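Local coordinates for protein multiheme cytochrome cf (Carboxydothermus ferrireducens DSM 11255, PDB 6QVM) that probably reduces extracellular Fe(III) as an undecaheme cytochrome, passing electrons along its hemes to insoluble substrates while a separate module inserts it into the S-layer, at residues A[125-137]-A[191-205]. Residues are numbered along the deposited sequence; the frame is centred on the assembly and turned at random.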
loop_
_atom_site.group_PDB
_atom_site.type_symbol
_atom_site.label_atom_id
_atom_site.label_comp_id
_atom_site.label_asym_id
_atom_site.label_seq_id
_atom_site.Cartn_x
_atom_site.Cartn_y
_atom_site.Cartn_z
ATOM N N GLY A 125 -8.334 38.109 -23.584
ATOM C CA GLY A 125 -7.385 38.848 -24.392
ATOM C C GLY A 125 -5.955 38.697 -23.903
ATOM O O GLY A 125 -5.658 38.027 -22.916
ATOM N N ASN A 126 -5.052 39.345 -24.634
ATOM C CA ASN A 126 -3.646 39.353 -24.265
ATOM C C ASN A 126 -3.379 40.406 -23.194
ATOM O O ASN A 126 -4.062 41.433 -23.114
ATOM C CB ASN A 126 -2.773 39.594 -25.496
ATOM C CG ASN A 126 -2.914 38.490 -26.525
ATOM O OD1 ASN A 126 -3.682 37.550 -26.330
ATOM N ND2 ASN A 126 -2.192 38.606 -27.632
ATOM N N ILE A 127 -2.374 40.134 -22.362
ATOM C CA ILE A 127 -2.141 40.923 -21.161
ATOM C C ILE A 127 -1.626 42.311 -21.526
ATOM O O ILE A 127 -0.745 42.467 -22.383
ATOM C CB ILE A 127 -1.166 40.187 -20.227
ATOM C CG1 ILE A 127 -0.914 40.988 -18.952
ATOM C CG2 ILE A 127 0.147 39.875 -20.934
ATOM C CD1 ILE A 127 -1.855 40.649 -17.832
ATOM N N THR A 128 -2.173 43.328 -20.869
ATOM C CA THR A 128 -1.702 44.694 -21.026
ATOM C C THR A 128 -0.939 45.126 -19.781
ATOM O O THR A 128 -1.028 44.504 -18.720
ATOM C CB THR A 128 -2.863 45.662 -21.295
ATOM O OG1 THR A 128 -3.729 45.722 -20.154
ATOM C CG2 THR A 128 -3.661 45.219 -22.521
ATOM N N LYS A 129 -0.191 46.220 -19.933
ATOM C CA LYS A 129 0.666 46.709 -18.861
ATOM C C LYS A 129 -0.131 47.060 -17.614
ATOM O O LYS A 129 0.368 46.903 -16.494
ATOM C CB LYS A 129 1.456 47.917 -19.364
ATOM C CG LYS A 129 2.569 48.398 -18.449
ATOM C CD LYS A 129 3.657 49.048 -19.280
ATOM C CE LYS A 129 4.678 49.774 -18.432
ATOM N NZ LYS A 129 5.746 50.342 -19.297
ATOM N N GLN A 130 -1.374 47.516 -17.776
ATOM C CA GLN A 130 -2.141 47.930 -16.609
ATOM C C GLN A 130 -2.761 46.735 -15.896
ATOM O O GLN A 130 -2.840 46.726 -14.665
ATOM C CB GLN A 130 -3.216 48.945 -17.001
ATOM C CG GLN A 130 -4.327 48.395 -17.889
ATOM C CD GLN A 130 -5.366 49.437 -18.232
ATOM O OE1 GLN A 130 -5.982 50.033 -17.349
ATOM N NE2 GLN A 130 -5.556 49.678 -19.523
ATOM N N ARG A 131 -3.188 45.712 -16.637
ATOM C CA ARG A 131 -3.767 44.563 -15.957
ATOM C C ARG A 131 -2.700 43.597 -15.460
ATOM O O ARG A 131 -2.968 42.805 -14.550
ATOM C CB ARG A 131 -4.784 43.865 -16.859
ATOM C CG ARG A 131 -6.208 44.257 -16.473
ATOM C CD ARG A 131 -7.297 43.685 -17.343
ATOM N NE ARG A 131 -7.728 42.341 -16.950
ATOM C CZ ARG A 131 -8.303 42.032 -15.786
ATOM N NH1 ARG A 131 -8.678 40.785 -15.537
ATOM N NH2 ARG A 131 -8.506 42.960 -14.863
ATOM N N LEU A 132 -1.491 43.652 -16.023
ATOM C CA LEU A 132 -0.370 42.973 -15.383
ATOM C C LEU A 132 -0.090 43.573 -14.013
ATOM O O LEU A 132 0.187 42.846 -13.054
ATOM C CB LEU A 132 0.878 43.048 -16.260
ATOM C CG LEU A 132 2.164 42.523 -15.607
ATOM C CD1 LEU A 132 2.063 41.025 -15.338
ATOM C CD2 LEU A 132 3.389 42.842 -16.454
ATOM N N ALA A 133 -0.153 44.904 -13.904
ATOM C CA ALA A 133 0.034 45.553 -12.611
ATOM C C ALA A 133 -1.077 45.182 -11.637
ATOM O O ALA A 133 -0.840 45.102 -10.427
ATOM C CB ALA A 133 0.107 47.068 -12.789
ATOM N N TYR A 134 -2.288 44.949 -12.145
ATOM C CA TYR A 134 -3.394 44.521 -11.294
ATOM C C TYR A 134 -3.192 43.089 -10.816
ATOM O O TYR A 134 -3.206 42.816 -9.609
ATOM C CB TYR A 134 -4.710 44.663 -12.059
ATOM C CG TYR A 134 -5.934 44.158 -11.327
ATOM C CD1 TYR A 134 -6.362 44.758 -10.146
ATOM C CD2 TYR A 134 -6.683 43.101 -11.836
ATOM C CE1 TYR A 134 -7.493 44.305 -9.485
ATOM C CE2 TYR A 134 -7.812 42.642 -11.186
ATOM C CZ TYR A 134 -8.213 43.246 -10.012
ATOM O OH TYR A 134 -9.338 42.788 -9.364
ATOM N N PHE A 135 -2.993 42.157 -11.758
ATOM C CA PHE A 135 -2.725 40.766 -11.399
ATOM C C PHE A 135 -1.552 40.669 -10.434
ATOM O O PHE A 135 -1.548 39.827 -9.529
ATOM C CB PHE A 135 -2.437 39.931 -12.648
ATOM C CG PHE A 135 -3.602 39.783 -13.567
ATOM C CD1 PHE A 135 -4.898 39.847 -13.086
ATOM C CD2 PHE A 135 -3.402 39.565 -14.916
ATOM C CE1 PHE A 135 -5.978 39.703 -13.945
ATOM C CE2 PHE A 135 -4.481 39.415 -15.782
ATOM C CZ PHE A 135 -5.769 39.487 -15.294
ATOM N N LEU A 136 -0.542 41.524 -10.615
ATOM C CA LEU A 136 0.605 41.512 -9.714
ATOM C C LEU A 136 0.221 41.954 -8.309
ATOM O O LEU A 136 0.799 41.476 -7.325
ATOM C CB LEU A 136 1.710 42.409 -10.264
ATOM C CG LEU A 136 3.059 42.286 -9.561
ATOM C CD1 LEU A 136 3.577 40.860 -9.641
ATOM C CD2 LEU A 136 4.048 43.249 -10.171
ATOM N N MET A 137 -0.753 42.856 -8.193
ATOM C CA MET A 137 -1.204 43.286 -6.876
ATOM C C MET A 137 -1.951 42.165 -6.164
ATOM O O MET A 137 -1.739 41.926 -4.970
ATOM C CB MET A 137 -2.084 44.526 -7.009
ATOM C CG MET A 137 -2.743 44.948 -5.719
ATOM S SD MET A 137 -4.156 46.022 -6.021
ATOM C CE MET A 137 -5.242 44.897 -6.890
ATOM N N LEU A 191 3.238 55.924 -18.261
ATOM C CA LEU A 191 3.066 54.536 -17.862
ATOM C C LEU A 191 2.678 53.621 -19.016
ATOM O O LEU A 191 2.902 52.408 -18.922
ATOM C CB LEU A 191 1.994 54.436 -16.770
ATOM C CG LEU A 191 2.234 55.286 -15.513
ATOM C CD1 LEU A 191 0.942 55.437 -14.742
ATOM C CD2 LEU A 191 3.319 54.671 -14.641
ATOM N N ASP A 192 2.111 54.168 -20.088
ATOM C CA ASP A 192 1.647 53.387 -21.230
ATOM C C ASP A 192 0.702 52.270 -20.778
ATOM O O ASP A 192 0.950 51.093 -21.048
ATOM C CB ASP A 192 2.828 52.811 -21.999
ATOM C CG ASP A 192 3.788 53.878 -22.467
ATOM O OD1 ASP A 192 3.381 54.750 -23.261
ATOM O OD2 ASP A 192 4.944 53.864 -22.004
ATOM N N PRO A 193 -0.409 52.617 -20.117
ATOM C CA PRO A 193 -1.212 51.589 -19.437
ATOM C C PRO A 193 -1.897 50.621 -20.376
ATOM O O PRO A 193 -2.201 49.498 -19.962
ATOM C CB PRO A 193 -2.246 52.411 -18.648
ATOM C CG PRO A 193 -1.734 53.827 -18.679
ATOM C CD PRO A 193 -1.006 53.951 -19.975
ATOM N N THR A 194 -2.143 51.010 -21.626
ATOM C CA THR A 194 -2.852 50.154 -22.565
ATOM C C THR A 194 -1.918 49.429 -23.521
ATOM O O THR A 194 -2.393 48.655 -24.357
ATOM C CB THR A 194 -3.877 50.969 -23.357
ATOM O OG1 THR A 194 -3.198 51.900 -24.210
ATOM C CG2 THR A 194 -4.814 51.725 -22.408
ATOM N N ALA A 195 -0.610 49.653 -23.412
ATOM C CA ALA A 195 0.335 48.912 -24.233
ATOM C C ALA A 195 0.349 47.452 -23.807
ATOM O O ALA A 195 0.238 47.139 -22.621
ATOM C CB ALA A 195 1.737 49.511 -24.110
ATOM N N ALA A 196 0.455 46.557 -24.783
ATOM C CA ALA A 196 0.600 45.143 -24.474
ATOM C C ALA A 196 1.891 44.917 -23.701
ATOM O O ALA A 196 2.960 45.361 -24.125
ATOM C CB ALA A 196 0.601 44.315 -25.758
ATOM N N ALA A 197 1.785 44.262 -22.548
ATOM C CA ALA A 197 2.969 43.956 -21.759
ATOM C C ALA A 197 3.893 43.032 -22.540
ATOM O O ALA A 197 3.448 42.034 -23.114
ATOM C CB ALA A 197 2.566 43.307 -20.439
ATOM N N SER A 198 5.176 43.372 -22.568
ATOM C CA SER A 198 6.136 42.523 -23.249
ATOM C C SER A 198 6.502 41.332 -22.372
ATOM O O SER A 198 6.330 41.343 -21.151
ATOM C CB SER A 198 7.395 43.307 -23.618
ATOM O OG SER A 198 8.029 43.838 -22.467
ATOM N N ARG A 199 7.012 40.292 -23.026
ATOM C CA ARG A 199 7.454 39.100 -22.315
ATOM C C ARG A 199 8.410 39.444 -21.176
ATOM O O ARG A 199 8.320 38.876 -20.081
ATOM C CB ARG A 199 8.100 38.144 -23.316
ATOM C CG ARG A 199 8.635 36.857 -22.711
ATOM C CD ARG A 199 8.529 35.686 -23.667
ATOM N NE ARG A 199 7.356 34.874 -23.334
ATOM C CZ ARG A 199 6.402 34.502 -24.193
ATOM N NH1 ARG A 199 6.458 34.868 -25.473
ATOM N NH2 ARG A 199 5.387 33.748 -23.779
ATOM N N THR A 200 9.333 40.379 -21.421
ATOM C CA THR A 200 10.286 40.797 -20.398
ATOM C C THR A 200 9.577 41.326 -19.157
ATOM O O THR A 200 9.966 41.009 -18.027
ATOM C CB THR A 200 11.224 41.859 -20.974
ATOM O OG1 THR A 200 12.075 41.265 -21.961
ATOM C CG2 THR A 200 12.072 42.501 -19.876
ATOM N N GLU A 201 8.509 42.105 -19.351
ATOM C CA GLU A 201 7.809 42.695 -18.215
ATOM C C GLU A 201 6.977 41.659 -17.469
ATOM O O GLU A 201 6.886 41.704 -16.237
ATOM C CB GLU A 201 6.941 43.859 -18.684
ATOM C CG GLU A 201 7.757 45.024 -19.223
ATOM C CD GLU A 201 6.891 46.185 -19.678
ATOM O OE1 GLU A 201 6.104 46.002 -20.635
ATOM O OE2 GLU A 201 6.972 47.269 -19.055
ATOM N N VAL A 202 6.365 40.720 -18.197
ATOM C CA VAL A 202 5.641 39.623 -17.557
ATOM C C VAL A 202 6.590 38.785 -16.709
ATOM O O VAL A 202 6.303 38.466 -15.549
ATOM C CB VAL A 202 4.925 38.763 -18.614
ATOM C CG1 VAL A 202 4.328 37.521 -17.971
ATOM C CG2 VAL A 202 3.846 39.571 -19.317
ATOM N N VAL A 203 7.746 38.429 -17.275
ATOM C CA VAL A 203 8.698 37.580 -16.568
ATOM C C VAL A 203 9.281 38.310 -15.365
ATOM O O VAL A 203 9.470 37.718 -14.296
ATOM C CB VAL A 203 9.791 37.098 -17.538
ATOM C CG1 VAL A 203 10.991 36.546 -16.778
ATOM C CG2 VAL A 203 9.223 36.056 -18.475
ATOM N N LYS A 204 9.556 39.606 -15.508
ATOM C CA LYS A 204 10.033 40.381 -14.366
ATOM C C LYS A 204 8.977 40.452 -13.272
ATOM O O LYS A 204 9.312 40.491 -12.081
ATOM C CB LYS A 204 10.447 41.781 -14.825
ATOM C CG LYS A 204 11.159 42.619 -13.773
ATOM C CD LYS A 204 12.171 43.549 -14.420
ATOM C CE LYS A 204 12.792 44.485 -13.400
ATOM N NZ LYS A 204 11.811 45.491 -12.916
ATOM N N ALA A 205 7.700 40.451 -13.654
ATOM C CA ALA A 205 6.628 40.423 -12.666
ATOM C C ALA A 205 6.502 39.037 -12.045
ATOM O O ALA A 205 6.336 38.905 -10.827
ATOM C CB ALA A 205 5.311 40.864 -13.301
HETATM O O HOH W 1 0.723 41.137 -24.009
#
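L132 and L136 push their methyls against A205, where two leucine bumps meet a shallow alanine surface in a helix pair consistent with the S-layer homology fold, in the heme-free part expected to insert this cytochrome into the S-layer. The axes of 129-137 and 199-205 run nearly parallel, 9° apart, with a closest approach of 10.9 Å. Alanine suits the meeting point because its single CB accepts two leucine ends: L132 CD1 at 3.8 Å, and L136 CD1 at 4.0 Å from A205 CB. L132 also lays CD2 on the E201 backbone, near A197 CB, because its chi1 of 173° swings CG away from the backbone N. I127 CG2 rests against the V202 CG2 methyl.

Ahead of both helices the two segments join at a single beta bridge, T128 with A196. K129 N donates to A195 O at 2.9 Å, nearly straight along the carbonyl, and A197 N donates to I127 O at 3.1 Å. A197, whose CB turns toward 125-137, is small enough to fit against I127 and the L132 methyl.

K129 stretches its extended chain past the turn at D192, its CE against L191 O. Its NZ bonds to S181 O and makes a salt bridge with E201 OE2 at 3.3 Å, whose hydrogen bond is weak. A methionine here would probably leave the carboxylate of E201 without its opposite charge and the carbonyl of S181 without a donor. E201 OE1, meanwhile, takes weak bonds from N and OG of the N-cap residue S198.

Finally, one water spans the loops, donating 2.6 Å to I127 O and 3.0 Å to A197 O.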